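Local coordinates for protein cytokinin riboside 5'-monophosphate phosphoribohydrolase (Corynebacterium glutamicum, PDB 5ZBL) that is a Rossmann-like alpha/beta protein of the SLOG clan, built round a parallel sheet flanked by helices and assembled as two chains, at residues I43-G48 and G56-A61; A61-G66 and K86-E91; G118-L123 and Q149-M154; W127-Q130 and I134-K137; E153-M158 and G162-D167. All coordinates share one frame; numbering follows the deposited sequence.

Interaction 1: residues I43-G48 and G56-A61; sequences IDLVYG and GIVADA
L45 and Y47, two residues apart on strand 44-47 and pointing the same way, are sent by different first torsions to neighbouring points on the helical segment G56-A61. In L45, CG stands anti to the backbone N (chi1 176°), and the chain carries its CD2 branch onto the helix backbone. There CD2 lies 3.5 Å from A59 CA and 3.7 Å from V58 O, so a methyl group packs against main chain as well as against side chains. The CG1 branch of V58 is a looser neighbour, 4.1 Å from L45 CD2. In Y47, CG takes the position between the backbone N and the carbonyl carbon (chi1 87°), and the ring reaches A59 with its phenolic end. The methyl CB of A59 approaches that ring obliquely, 3.5 Å from Y47 CZ and 3.3 Å from Y47 OH.

No hydrogen bond crosses between the segments. The polar end of Y47 is served elsewhere, since its OH is hydrogen-bonded to the carbonyl O of G50 in the glycine-rich turn that leads from strand to helix. The short side chain of A59 is consistent with the close approach of the two elements: the axes of strand 44-47 and helix segment 56-61 come within 9.3 Å and run nearly antiparallel at 152°. This is the strand-to-helix half of a beta-alpha-beta crossover, and G48 begins a glycine pattern that resembles the Rossmann GxGxxG turn. L45 also packs on V15 of strand 12-16 and on F62, while helix 25-40 touches I57 and A61 of helix 53-64, and strand 69-74 pairs with L45 through F70.

Interaction 2: residues A61-G66 and K86-E91; sequences AFLESG and KLTELE
L63 carries most of this surface contact, spreading its two methyl branches over the chain from K86 to T88. Its CB points at that chain, and CG lies beside the backbone N and anti to the carbonyl carbon (chi1 -71°), which places the fork of the side chain against the opposite backbone. CD1 meets K86 mainly through the main chain, 3.4 Å from K86 O; the end of the lysine side chain leads away. The same CD1 is 4.3 Å from L87 CD2, a loose apolar pair.

The contact links the C-terminal part of helix 53-64 to the approach to strand 89-93, the outermost strand at one side of the parallel sheet in this chain. Just beyond L63 the chain leaves helical geometry in a Schellman motif at G66, whose positive phi of 99° goes with a bond from G66 N to L63 O at 3.0 Å.

T88 meets the other branch of L63, with L63 CD2 4.0 Å from T88 OG1. That hydroxyl oxygen is hydrogen-bonded by A69 N, at the start of strand 69-74, so the leucine methyl covers a polar atom that already has a partner. L63 also touches A69 directly, and L87 continues onto Y47 of strand 44-47.

Interaction 3: residues G118-L123 and Q149-M154; sequences GTLEEL and QPLLEM. With PO4 (phosphate ion), chain G.
Where L120 and L123 meet L151 there is no ring or other flat group, hence neither face nor edge to describe: the two helices touch through leucine methyl branches alone. L120 and L151 slide past one another in opposite directions, with L120 CD2 4.0 Å from L151 CD1. L123 and L151 instead reach toward each other tip to tip, their CD2 atoms 4.1 Å apart. L151 thus splits its fork between two residues of the other helix, one methyl for each. In L123 and L151 both CB atoms point at the opposite helix, and CG anti to the backbone N (chi1 174° and -173°) carries the branches on to meet. The distances are those of relaxed van der Waals contact, and no hydrogen bond crosses.

The same helix binds a phosphate ion, probably from the crystallisation liquor, at its N-terminal end. G118 N donates to phosphate O4 at 2.8 Å. Phosphate O3 takes a bond from T119 OG1 at 2.6 Å and a weaker one from the backbone N of T119; S19 N adds a further bond. The helix end may also favour the anion. G118, T119 and E122 belong to the PGGxGTxxE sequence characteristic of LOG-type proteins.

L123 continues onto V139 and L141 of strand 139-142, W148 touches both L120 and L123, and F124 of the second subunit packs on L120 of helix 117-130.

Interaction 4: residues W127-Q130 and I134-K137; sequences WTWQ and IHQK
Q130 NE2 comes within 2.7 Å of K137 O, yet the angle is too poor for a hydrogen bond, so the shortest polar approach of this contact cannot be counted as one. The side chains of Q130 and H135 cross obliquely, with the amide and imidazole planes 24° apart. In H135, CG lies between the backbone N and the carbonyl carbon, which turns the imidazole toward Q130. The modelled spacing of the glutamine CG from the imidazole is too tight to be trusted in detail. The other end of the amide, OE1, lies in the plane of the W127 ring, at its edge.

One hydrogen bond does cross between the segments, from I134 N to W129 O at 3.5 Å; it is straight enough at 155°, but long and weak. Beside it, I134 CG2 presses on W129 CB at 3.3 Å, a close apolar pair in which the isoleucine branch lies obliquely to the indole. H135 CD2 sits farther off, near the plane of the W129 ring at its edge and 4.2 Å from W129 CB.

H135 is also tied to its own segment: K137 N points to H135 ND1 in the imidazole plane, 3.1 Å away, in a weak bond bent to 129°. The segment I134-K137 is the loop that turns the chain from helix 117-130 toward strand 139-142. F110 of strand 110-112 meets the H135 ring, and K137 NZ bonds to A104 O and G107 O.

If the weak bond is real, ND1 acts as acceptor, and the proton of a neutral H135 would probably sit on NE2; across the turn itself the only hydrogen bond is weak, and most contacts are by packing.

Interaction 5: residues E153-M158 and G162-D167; sequences EMLEQM and GFIKRD
E156 and R166 form the ionic part of the contact, a two-pronged salt bridge gripped end-on. R166 NH1 donates to E156 OE2 at 2.6 Å and R166 NH2 to E156 OE1 at 2.9 Å, both on the syn side of the carboxylate, with the two flat groups only 12° from coplanar. R166 gets there by bending at chi2 and chi3 (74° and 66°), which folds its chain back toward the helix. E156 OE1 has a second partner, Q160 NE2, which helps to fix the carboxylate.

The backbone part is a single bond, F163 N to M158 O at 3.0 Å. It spans the Schellman motif in which G162, with positive phi, takes the chain out of helix 149-160.

The apolar part gathers on I164, whose CD1 touches both M158 CB (3.6 Å) and L155 CD2 (3.8 Å), the two partners lying roughly at right angles as seen from that methyl; M158 SD is also near, 3.8 Å from I164 CD1.

L155 carries the packing inward to F124 and W127 of helix 117-130 and to F169 of helix 166-169, while the F163 ring meets Y27 of the second subunit edge-to-face.

In the fold
Interactions 1 and 3 are buried and without a hydrogen bond between their segments, whereas 2 and 4 lie at the surface and interaction 5 is partly buried. Interactions 1 and 2 share helix 53-64 and touch each other. On the other side of the chain's centre from them, interaction 3 joins helices 117-130 and 149-160, interaction 4 turns the first of these back toward the sheet, and interaction 5 closes the C-terminal end of the second with a Schellman motif; interactions 4 and 5 also touch. Interaction 2, at the surface, has no hydrogen bond between its segments, interaction 4 has one weak backbone bond, and interaction 5 has a salt bridge and a backbone bond. Interactions 3 and 5 both also border the second subunit.

Interaction 1: residues I43-G48 and G56-A61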
# COMPACT_ATOMS: atom_id res chain seq x y z
N ILE A 43 15.05 3.29 22.52
CA ILE A 43 13.99 2.82 21.65
C ILE A 43 14.39 1.51 20.93
O ILE A 43 15.49 1.42 20.38
CB ILE A 43 13.63 3.91 20.64
CG1 ILE A 43 13.07 5.16 21.37
CG2 ILE A 43 12.68 3.35 19.58
CD1 ILE A 43 12.96 6.38 20.48
N ASP A 44 13.47 0.52 20.91
CA ASP A 44 13.68 -0.74 20.22
C ASP A 44 12.92 -0.93 18.89
O ASP A 44 12.00 -0.18 18.57
CB ASP A 44 13.36 -1.89 21.17
CG ASP A 44 14.36 -1.95 22.34
OD1 ASP A 44 15.61 -1.79 22.11
OD2 ASP A 44 13.88 -2.14 23.47
N LEU A 45 13.33 -1.95 18.15
CA LEU A 45 12.88 -2.24 16.78
C LEU A 45 11.77 -3.29 16.71
O LEU A 45 11.89 -4.39 17.26
CB LEU A 45 14.08 -2.73 15.93
CG LEU A 45 13.79 -3.18 14.49
CD1 LEU A 45 13.10 -2.07 13.72
CD2 LEU A 45 15.05 -3.57 13.76
N VAL A 46 10.71 -2.96 16.01
CA VAL A 46 9.76 -3.97 15.58
C VAL A 46 9.82 -3.89 14.07
O VAL A 46 9.70 -2.79 13.50
CB VAL A 46 8.35 -3.67 16.01
CG1 VAL A 46 7.43 -4.78 15.55
CG2 VAL A 46 8.29 -3.52 17.54
N TYR A 47 10.00 -5.03 13.42
CA TYR A 47 10.07 -5.07 11.95
C TYR A 47 9.63 -6.43 11.44
O TYR A 47 9.25 -7.31 12.22
CB TYR A 47 11.46 -4.67 11.44
CG TYR A 47 12.45 -5.81 11.37
CD1 TYR A 47 12.66 -6.66 12.45
CD2 TYR A 47 13.21 -6.03 10.23
CE1 TYR A 47 13.54 -7.71 12.37
CE2 TYR A 47 14.10 -7.08 10.16
CZ TYR A 47 14.24 -7.94 11.22
OH TYR A 47 15.14 -8.97 11.16
N GLY A 48 9.63 -6.60 10.11
CA GLY A 48 9.08 -7.77 9.49
C GLY A 48 9.93 -9.01 9.51
O GLY A 48 9.56 -9.99 8.86
N GLY A 56 17.66 -6.50 6.95
CA GLY A 56 18.83 -7.10 7.63
C GLY A 56 19.74 -6.05 8.29
O GLY A 56 20.12 -6.17 9.45
N ILE A 57 20.03 -4.99 7.55
CA ILE A 57 20.87 -3.94 8.07
C ILE A 57 20.30 -3.29 9.34
O ILE A 57 21.04 -3.10 10.30
CB ILE A 57 21.05 -2.84 7.04
CG1 ILE A 57 21.81 -3.34 5.80
CG2 ILE A 57 21.75 -1.66 7.66
CD1 ILE A 57 23.21 -3.88 6.05
N VAL A 58 19.03 -2.89 9.31
CA VAL A 58 18.45 -2.17 10.45
C VAL A 58 18.31 -3.08 11.72
O VAL A 58 18.55 -2.65 12.83
CB VAL A 58 17.11 -1.41 10.08
CG1 VAL A 58 15.94 -2.36 9.95
CG2 VAL A 58 16.77 -0.34 11.10
N ALA A 59 17.95 -4.34 11.51
CA ALA A 59 17.86 -5.35 12.55
C ALA A 59 19.24 -5.50 13.19
O ALA A 59 19.35 -5.35 14.40
CB ALA A 59 17.39 -6.68 11.97
N ASP A 60 20.26 -5.75 12.38
CA ASP A 60 21.66 -5.89 12.83
C ASP A 60 22.19 -4.69 13.56
O ASP A 60 23.01 -4.86 14.46
CB ASP A 60 22.60 -6.13 11.64
CG ASP A 60 22.51 -7.55 11.07
OD1 ASP A 60 21.81 -8.42 11.67
OD2 ASP A 60 23.13 -7.80 10.01
N ALA A 61 21.81 -3.49 13.13
CA ALA A 61 22.35 -2.28 13.73
C ALA A 61 21.76 -1.99 15.09
O ALA A 61 22.47 -1.44 15.96
CB ALA A 61 22.20 -1.07 12.80

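Interaction 2: residues A61-G66 and K86-E91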
# COMPACT_ATOMS: atom_id res chain seq x y z
N ALA A 61 21.81 -3.49 13.13
CA ALA A 61 22.35 -2.28 13.73
C ALA A 61 21.76 -1.99 15.09
O ALA A 61 22.47 -1.44 15.96
CB ALA A 61 22.20 -1.07 12.80
N PHE A 62 20.49 -2.36 15.30
CA PHE A 62 19.84 -2.17 16.61
C PHE A 62 20.49 -3.17 17.57
O PHE A 62 20.80 -2.86 18.73
CB PHE A 62 18.32 -2.43 16.57
CG PHE A 62 17.46 -1.21 16.37
CD1 PHE A 62 17.20 -0.73 15.10
CD2 PHE A 62 16.78 -0.63 17.44
CE1 PHE A 62 16.34 0.34 14.90
CE2 PHE A 62 15.93 0.45 17.24
CZ PHE A 62 15.69 0.91 15.96
N LEU A 63 20.63 -4.40 17.08
CA LEU A 63 21.26 -5.45 17.86
C LEU A 63 22.69 -5.06 18.25
O LEU A 63 23.00 -5.01 19.44
CB LEU A 63 21.26 -6.78 17.09
CG LEU A 63 19.89 -7.44 16.95
CD1 LEU A 63 20.06 -8.66 16.06
CD2 LEU A 63 19.27 -7.80 18.31
N GLU A 64 23.49 -4.70 17.26
CA GLU A 64 24.90 -4.39 17.50
C GLU A 64 25.18 -3.13 18.29
O GLU A 64 26.29 -2.96 18.71
CB GLU A 64 25.67 -4.35 16.18
CG GLU A 64 25.82 -5.73 15.60
CD GLU A 64 26.27 -5.73 14.16
OE1 GLU A 64 26.72 -4.68 13.65
OE2 GLU A 64 26.22 -6.83 13.57
N SER A 65 24.19 -2.23 18.44
CA SER A 65 24.31 -1.08 19.33
C SER A 65 23.84 -1.35 20.76
O SER A 65 23.84 -0.43 21.58
CB SER A 65 23.46 0.09 18.83
OG SER A 65 23.51 0.27 17.44
N GLY A 66 23.40 -2.57 21.08
CA GLY A 66 22.91 -2.88 22.42
C GLY A 66 21.40 -2.88 22.61
O GLY A 66 20.92 -2.98 23.74
N LYS A 86 19.07 -14.30 14.75
CA LYS A 86 19.64 -13.77 15.99
C LYS A 86 18.93 -12.54 16.56
O LYS A 86 19.53 -11.75 17.27
CB LYS A 86 21.13 -13.47 15.79
CG LYS A 86 21.89 -14.54 15.00
CD LYS A 86 23.39 -14.26 14.92
CE LYS A 86 24.20 -15.54 14.78
NZ LYS A 86 24.21 -16.28 16.08
N LEU A 87 17.63 -12.43 16.31
CA LEU A 87 16.77 -11.43 16.94
C LEU A 87 16.46 -11.76 18.39
O LEU A 87 16.45 -12.93 18.79
CB LEU A 87 15.43 -11.30 16.21
CG LEU A 87 15.52 -11.08 14.71
CD1 LEU A 87 14.12 -11.19 14.11
CD2 LEU A 87 16.22 -9.76 14.41
N THR A 88 16.17 -10.72 19.16
CA THR A 88 15.65 -10.88 20.52
C THR A 88 14.45 -11.83 20.51
O THR A 88 14.29 -12.68 21.39
CB THR A 88 15.21 -9.51 21.09
OG1 THR A 88 16.18 -8.50 20.77
CG2 THR A 88 14.92 -9.59 22.61
N GLU A 89 13.58 -11.66 19.52
CA GLU A 89 12.47 -12.58 19.29
C GLU A 89 12.04 -12.54 17.82
O GLU A 89 12.03 -11.48 17.20
CB GLU A 89 11.30 -12.14 20.16
CG GLU A 89 10.31 -13.22 20.53
CD GLU A 89 9.33 -12.70 21.59
OE1 GLU A 89 9.76 -12.43 22.74
OE2 GLU A 89 8.14 -12.50 21.25
N LEU A 90 11.63 -13.69 17.30
CA LEU A 90 11.02 -13.79 16.01
C LEU A 90 9.65 -14.43 16.22
O LEU A 90 9.57 -15.58 16.57
CB LEU A 90 11.91 -14.59 15.05
CG LEU A 90 11.35 -14.89 13.63
CD1 LEU A 90 10.83 -13.61 12.99
CD2 LEU A 90 12.39 -15.56 12.74
N GLU A 91 8.59 -13.66 16.00
CA GLU A 91 7.21 -14.17 16.07
C GLU A 91 6.76 -14.67 14.68
O GLU A 91 6.74 -13.88 13.73
CB GLU A 91 6.25 -13.09 16.55
CG GLU A 91 6.72 -12.45 17.83
CD GLU A 91 5.65 -11.65 18.56
OE1 GLU A 91 4.47 -11.67 18.15
OE2 GLU A 91 5.99 -11.00 19.58

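Interaction 3: residues G118-L123 and Q149-M154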
# COMPACT_ATOMS: atom_id res chain seq x y z
N GLY A 118 6.38 -3.56 -1.09
CA GLY A 118 6.02 -4.02 0.25
C GLY A 118 6.07 -2.92 1.28
O GLY A 118 5.21 -2.83 2.18
N THR A 119 7.08 -2.07 1.16
CA THR A 119 7.27 -0.99 2.11
C THR A 119 6.17 0.07 1.92
O THR A 119 5.57 0.54 2.88
CB THR A 119 8.73 -0.41 2.00
OG1 THR A 119 9.68 -1.45 2.34
CG2 THR A 119 8.92 0.81 2.90
N LEU A 120 5.95 0.44 0.68
CA LEU A 120 4.90 1.37 0.31
C LEU A 120 3.53 0.88 0.75
O LEU A 120 2.77 1.62 1.39
CB LEU A 120 4.95 1.66 -1.21
CG LEU A 120 5.74 2.91 -1.57
CD1 LEU A 120 5.93 3.14 -3.06
CD2 LEU A 120 5.01 4.12 -1.04
N GLU A 121 3.22 -0.38 0.43
CA GLU A 121 1.98 -0.99 0.90
C GLU A 121 1.79 -0.88 2.43
O GLU A 121 0.70 -0.55 2.91
CB GLU A 121 1.94 -2.44 0.49
CG GLU A 121 0.61 -3.11 0.63
CD GLU A 121 0.31 -3.58 2.03
OE1 GLU A 121 1.26 -4.05 2.71
OE2 GLU A 121 -0.88 -3.49 2.48
N GLU A 122 2.83 -1.20 3.19
CA GLU A 122 2.70 -1.13 4.65
C GLU A 122 2.38 0.31 5.07
O GLU A 122 1.59 0.51 5.96
CB GLU A 122 3.94 -1.68 5.39
CG GLU A 122 3.91 -3.20 5.61
CD GLU A 122 5.29 -3.88 5.53
OE1 GLU A 122 6.19 -3.37 4.80
OE2 GLU A 122 5.48 -4.95 6.17
N LEU A 123 2.97 1.28 4.39
CA LEU A 123 2.84 2.65 4.78
C LEU A 123 1.40 3.15 4.53
O LEU A 123 0.80 3.81 5.37
CB LEU A 123 3.86 3.51 4.02
CG LEU A 123 3.72 5.02 4.24
CD1 LEU A 123 4.06 5.33 5.65
CD2 LEU A 123 4.58 5.80 3.28
N GLN A 149 10.41 12.27 -1.61
CA GLN A 149 9.88 13.52 -2.19
C GLN A 149 8.84 13.32 -3.30
O GLN A 149 7.81 14.02 -3.31
CB GLN A 149 11.01 14.49 -2.58
CG GLN A 149 11.76 15.07 -1.35
CD GLN A 149 10.87 15.88 -0.43
OE1 GLN A 149 10.02 16.60 -0.89
NE2 GLN A 149 11.09 15.77 0.87
N PRO A 150 9.06 12.34 -4.21
CA PRO A 150 8.05 12.14 -5.24
C PRO A 150 6.67 11.62 -4.74
O PRO A 150 5.63 11.95 -5.32
CB PRO A 150 8.72 11.12 -6.18
CG PRO A 150 10.20 11.20 -5.89
CD PRO A 150 10.32 11.61 -4.46
N LEU A 151 6.66 10.81 -3.70
CA LEU A 151 5.40 10.39 -3.10
C LEU A 151 4.68 11.55 -2.46
O LEU A 151 3.46 11.59 -2.48
CB LEU A 151 5.64 9.33 -2.02
CG LEU A 151 4.34 8.75 -1.48
CD1 LEU A 151 3.74 7.69 -2.42
CD2 LEU A 151 4.59 8.22 -0.09
N LEU A 152 5.43 12.46 -1.85
CA LEU A 152 4.81 13.62 -1.24
C LEU A 152 4.12 14.48 -2.31
O LEU A 152 3.01 14.99 -2.08
CB LEU A 152 5.84 14.45 -0.48
CG LEU A 152 6.34 13.90 0.86
CD1 LEU A 152 7.22 14.97 1.46
CD2 LEU A 152 5.22 13.54 1.81
N GLU A 153 4.78 14.63 -3.46
CA GLU A 153 4.16 15.27 -4.61
C GLU A 153 2.85 14.59 -4.97
O GLU A 153 1.82 15.27 -5.10
CB GLU A 153 5.10 15.26 -5.82
CG GLU A 153 4.57 16.06 -7.01
CD GLU A 153 4.25 17.53 -6.67
OE1 GLU A 153 5.01 18.15 -5.88
OE2 GLU A 153 3.25 18.06 -7.21
N MET A 154 2.89 13.27 -5.08
CA MET A 154 1.71 12.51 -5.38
C MET A 154 0.59 12.82 -4.39
O MET A 154 -0.52 13.04 -4.83
CB MET A 154 1.99 10.98 -5.44
CG MET A 154 0.79 10.09 -5.86
SD MET A 154 0.02 10.41 -7.49
CE MET A 154 -1.52 9.54 -7.35
P PO4 G . 9.89 -4.52 -0.30
O1 PO4 G . 11.30 -4.72 -0.77
O2 PO4 G . 9.56 -5.61 0.70
O3 PO4 G . 9.76 -3.19 0.40
O4 PO4 G . 8.99 -4.61 -1.49

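Interaction 4: residues W127-Q130 and I134-K137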
# COMPACT_ATOMS: atom_id res chain seq x y z
N TRP A 127 -1.83 4.32 7.13
CA TRP A 127 -2.61 5.53 6.86
C TRP A 127 -4.09 5.25 6.70
O TRP A 127 -4.92 5.94 7.28
CB TRP A 127 -2.11 6.27 5.59
CG TRP A 127 -0.98 7.18 5.83
CD1 TRP A 127 -0.65 7.82 7.00
CD2 TRP A 127 -0.03 7.60 4.86
NE1 TRP A 127 0.45 8.59 6.81
CE2 TRP A 127 0.86 8.48 5.51
CE3 TRP A 127 0.17 7.31 3.51
CZ2 TRP A 127 1.93 9.07 4.85
CZ3 TRP A 127 1.24 7.90 2.86
CH2 TRP A 127 2.11 8.76 3.53
N THR A 128 -4.41 4.27 5.87
CA THR A 128 -5.78 3.83 5.71
C THR A 128 -6.40 3.51 7.08
O THR A 128 -7.59 3.74 7.27
CB THR A 128 -5.86 2.60 4.80
OG1 THR A 128 -5.24 2.90 3.54
CG2 THR A 128 -7.29 2.18 4.56
N TRP A 129 -5.59 3.00 8.01
CA TRP A 129 -6.04 2.73 9.39
C TRP A 129 -6.16 4.01 10.21
O TRP A 129 -7.16 4.20 10.92
CB TRP A 129 -5.11 1.75 10.11
CG TRP A 129 -5.21 0.37 9.65
CD1 TRP A 129 -6.21 -0.20 8.94
CD2 TRP A 129 -4.25 -0.68 9.90
NE1 TRP A 129 -5.94 -1.53 8.71
CE2 TRP A 129 -4.74 -1.85 9.28
CE3 TRP A 129 -3.02 -0.73 10.58
CZ2 TRP A 129 -4.04 -3.08 9.31
CZ3 TRP A 129 -2.32 -1.96 10.60
CH2 TRP A 129 -2.84 -3.11 9.98
N GLN A 130 -5.14 4.87 10.14
CA GLN A 130 -5.12 6.15 10.87
C GLN A 130 -6.42 6.97 10.69
O GLN A 130 -6.97 7.46 11.66
CB GLN A 130 -3.90 7.03 10.50
CG GLN A 130 -2.63 6.80 11.32
CD GLN A 130 -1.71 8.04 11.47
OE1 GLN A 130 -1.35 8.72 10.50
NE2 GLN A 130 -1.31 8.32 12.71
N ILE A 134 -8.32 3.68 14.14
CA ILE A 134 -7.99 2.38 14.79
C ILE A 134 -6.66 2.46 15.56
O ILE A 134 -6.40 1.65 16.46
CB ILE A 134 -8.02 1.18 13.80
CG1 ILE A 134 -8.14 -0.18 14.53
CG2 ILE A 134 -6.79 1.16 12.92
CD1 ILE A 134 -9.47 -0.47 15.21
N HIS A 135 -5.82 3.42 15.18
CA HIS A 135 -4.70 3.85 16.02
C HIS A 135 -4.46 5.33 15.74
O HIS A 135 -4.88 5.84 14.70
CB HIS A 135 -3.45 3.00 15.72
CG HIS A 135 -2.72 3.41 14.49
ND1 HIS A 135 -1.98 4.58 14.43
CD2 HIS A 135 -2.63 2.85 13.26
CE1 HIS A 135 -1.46 4.70 13.22
NE2 HIS A 135 -1.85 3.68 12.49
N GLN A 136 -3.81 6.02 16.68
CA GLN A 136 -3.27 7.35 16.42
C GLN A 136 -1.84 7.41 16.94
O GLN A 136 -1.58 7.85 18.06
CB GLN A 136 -4.18 8.46 16.96
CG GLN A 136 -5.39 8.73 16.05
CD GLN A 136 -5.65 10.22 15.76
OE1 GLN A 136 -5.62 11.06 16.67
NE2 GLN A 136 -5.92 10.54 14.49
N LYS A 137 -0.93 6.95 16.08
CA LYS A 137 0.47 6.81 16.37
C LYS A 137 1.21 7.58 15.29
O LYS A 137 0.79 7.59 14.16
CB LYS A 137 0.88 5.34 16.33
CG LYS A 137 0.26 4.47 17.43
CD LYS A 137 0.55 2.98 17.21
CE LYS A 137 0.12 2.14 18.41
NZ LYS A 137 0.33 0.69 18.16

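Interaction 5: residues E153-M158 and G162-D167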
# COMPACT_ATOMS: atom_id res chain seq x y z
N GLU A 153 4.78 14.63 -3.46
CA GLU A 153 4.16 15.27 -4.61
C GLU A 153 2.85 14.59 -4.97
O GLU A 153 1.82 15.27 -5.10
CB GLU A 153 5.10 15.26 -5.82
CG GLU A 153 4.57 16.06 -7.01
CD GLU A 153 4.25 17.53 -6.67
OE1 GLU A 153 5.01 18.15 -5.88
OE2 GLU A 153 3.25 18.06 -7.21
N MET A 154 2.89 13.27 -5.08
CA MET A 154 1.71 12.51 -5.38
C MET A 154 0.59 12.82 -4.39
O MET A 154 -0.52 13.04 -4.83
CB MET A 154 1.99 10.98 -5.44
CG MET A 154 0.79 10.09 -5.86
SD MET A 154 0.02 10.41 -7.49
CE MET A 154 -1.52 9.54 -7.35
N LEU A 155 0.91 12.81 -3.09
CA LEU A 155 -0.05 13.05 -2.04
C LEU A 155 -0.58 14.47 -2.03
O LEU A 155 -1.73 14.69 -1.73
CB LEU A 155 0.56 12.78 -0.66
CG LEU A 155 0.86 11.33 -0.35
CD1 LEU A 155 1.41 11.25 1.08
CD2 LEU A 155 -0.38 10.45 -0.49
N GLU A 156 0.31 15.42 -2.29
CA GLU A 156 -0.08 16.83 -2.44
C GLU A 156 -1.13 16.91 -3.57
O GLU A 156 -2.22 17.46 -3.36
CB GLU A 156 1.17 17.68 -2.71
CG GLU A 156 0.98 19.15 -3.05
CD GLU A 156 0.11 19.85 -2.04
OE1 GLU A 156 -0.80 20.63 -2.45
OE2 GLU A 156 0.32 19.58 -0.83
N GLN A 157 -0.85 16.29 -4.72
CA GLN A 157 -1.78 16.30 -5.86
C GLN A 157 -3.11 15.59 -5.56
O GLN A 157 -4.21 16.09 -5.89
CB GLN A 157 -1.12 15.76 -7.12
CG GLN A 157 -0.13 16.74 -7.72
CD GLN A 157 0.36 16.35 -9.12
OE1 GLN A 157 -0.36 15.75 -9.93
NE2 GLN A 157 1.61 16.70 -9.41
N MET A 158 -3.04 14.45 -4.89
CA MET A 158 -4.25 13.79 -4.46
C MET A 158 -5.10 14.69 -3.54
O MET A 158 -6.32 14.62 -3.58
CB MET A 158 -3.91 12.51 -3.75
CG MET A 158 -3.34 11.41 -4.62
SD MET A 158 -2.82 9.98 -3.62
CE MET A 158 -3.42 8.71 -4.72
N GLY A 162 -9.01 16.49 -4.40
CA GLY A 162 -10.12 16.13 -3.50
C GLY A 162 -10.29 14.71 -3.03
O GLY A 162 -11.40 14.33 -2.56
N PHE A 163 -9.22 13.89 -3.14
CA PHE A 163 -9.24 12.46 -2.69
C PHE A 163 -8.67 12.14 -1.29
O PHE A 163 -8.94 11.08 -0.75
CB PHE A 163 -8.60 11.56 -3.75
CG PHE A 163 -9.36 11.53 -5.03
CD1 PHE A 163 -10.56 10.84 -5.10
CD2 PHE A 163 -8.92 12.26 -6.15
CE1 PHE A 163 -11.31 10.85 -6.29
CE2 PHE A 163 -9.69 12.28 -7.33
CZ PHE A 163 -10.89 11.59 -7.39
N ILE A 164 -7.92 13.08 -0.72
CA ILE A 164 -7.42 13.05 0.66
C ILE A 164 -7.72 14.41 1.32
O ILE A 164 -7.71 15.44 0.66
CB ILE A 164 -5.89 12.84 0.69
CG1 ILE A 164 -5.52 11.57 -0.09
CG2 ILE A 164 -5.38 12.77 2.13
CD1 ILE A 164 -4.04 11.41 -0.33
N LYS A 165 -7.96 14.41 2.62
CA LYS A 165 -8.20 15.65 3.37
C LYS A 165 -6.85 16.30 3.69
O LYS A 165 -5.96 15.64 4.22
CB LYS A 165 -8.92 15.37 4.68
CG LYS A 165 -10.27 14.66 4.57
CD LYS A 165 -10.67 14.04 5.92
CE LYS A 165 -11.66 12.87 5.81
NZ LYS A 165 -13.04 13.29 5.46
N ARG A 166 -6.71 17.60 3.42
CA ARG A 166 -5.50 18.38 3.78
C ARG A 166 -5.17 18.28 5.27
O ARG A 166 -4.00 18.33 5.67
CB ARG A 166 -5.70 19.85 3.36
CG ARG A 166 -4.64 20.86 3.78
CD ARG A 166 -3.37 20.72 2.99
NE ARG A 166 -3.59 21.06 1.58
CZ ARG A 166 -2.75 20.73 0.59
NH1 ARG A 166 -1.62 20.06 0.84
NH2 ARG A 166 -3.07 21.06 -0.65
N ASP A 167 -6.19 18.12 6.10
CA ASP A 167 -6.01 17.87 7.53
C ASP A 167 -5.11 16.66 7.80
O ASP A 167 -4.17 16.74 8.60
CB ASP A 167 -7.38 17.61 8.20
CG ASP A 167 -7.61 18.45 9.43
OD1 ASP A 167 -6.83 19.39 9.69
OD2 ASP A 167 -8.61 18.18 10.14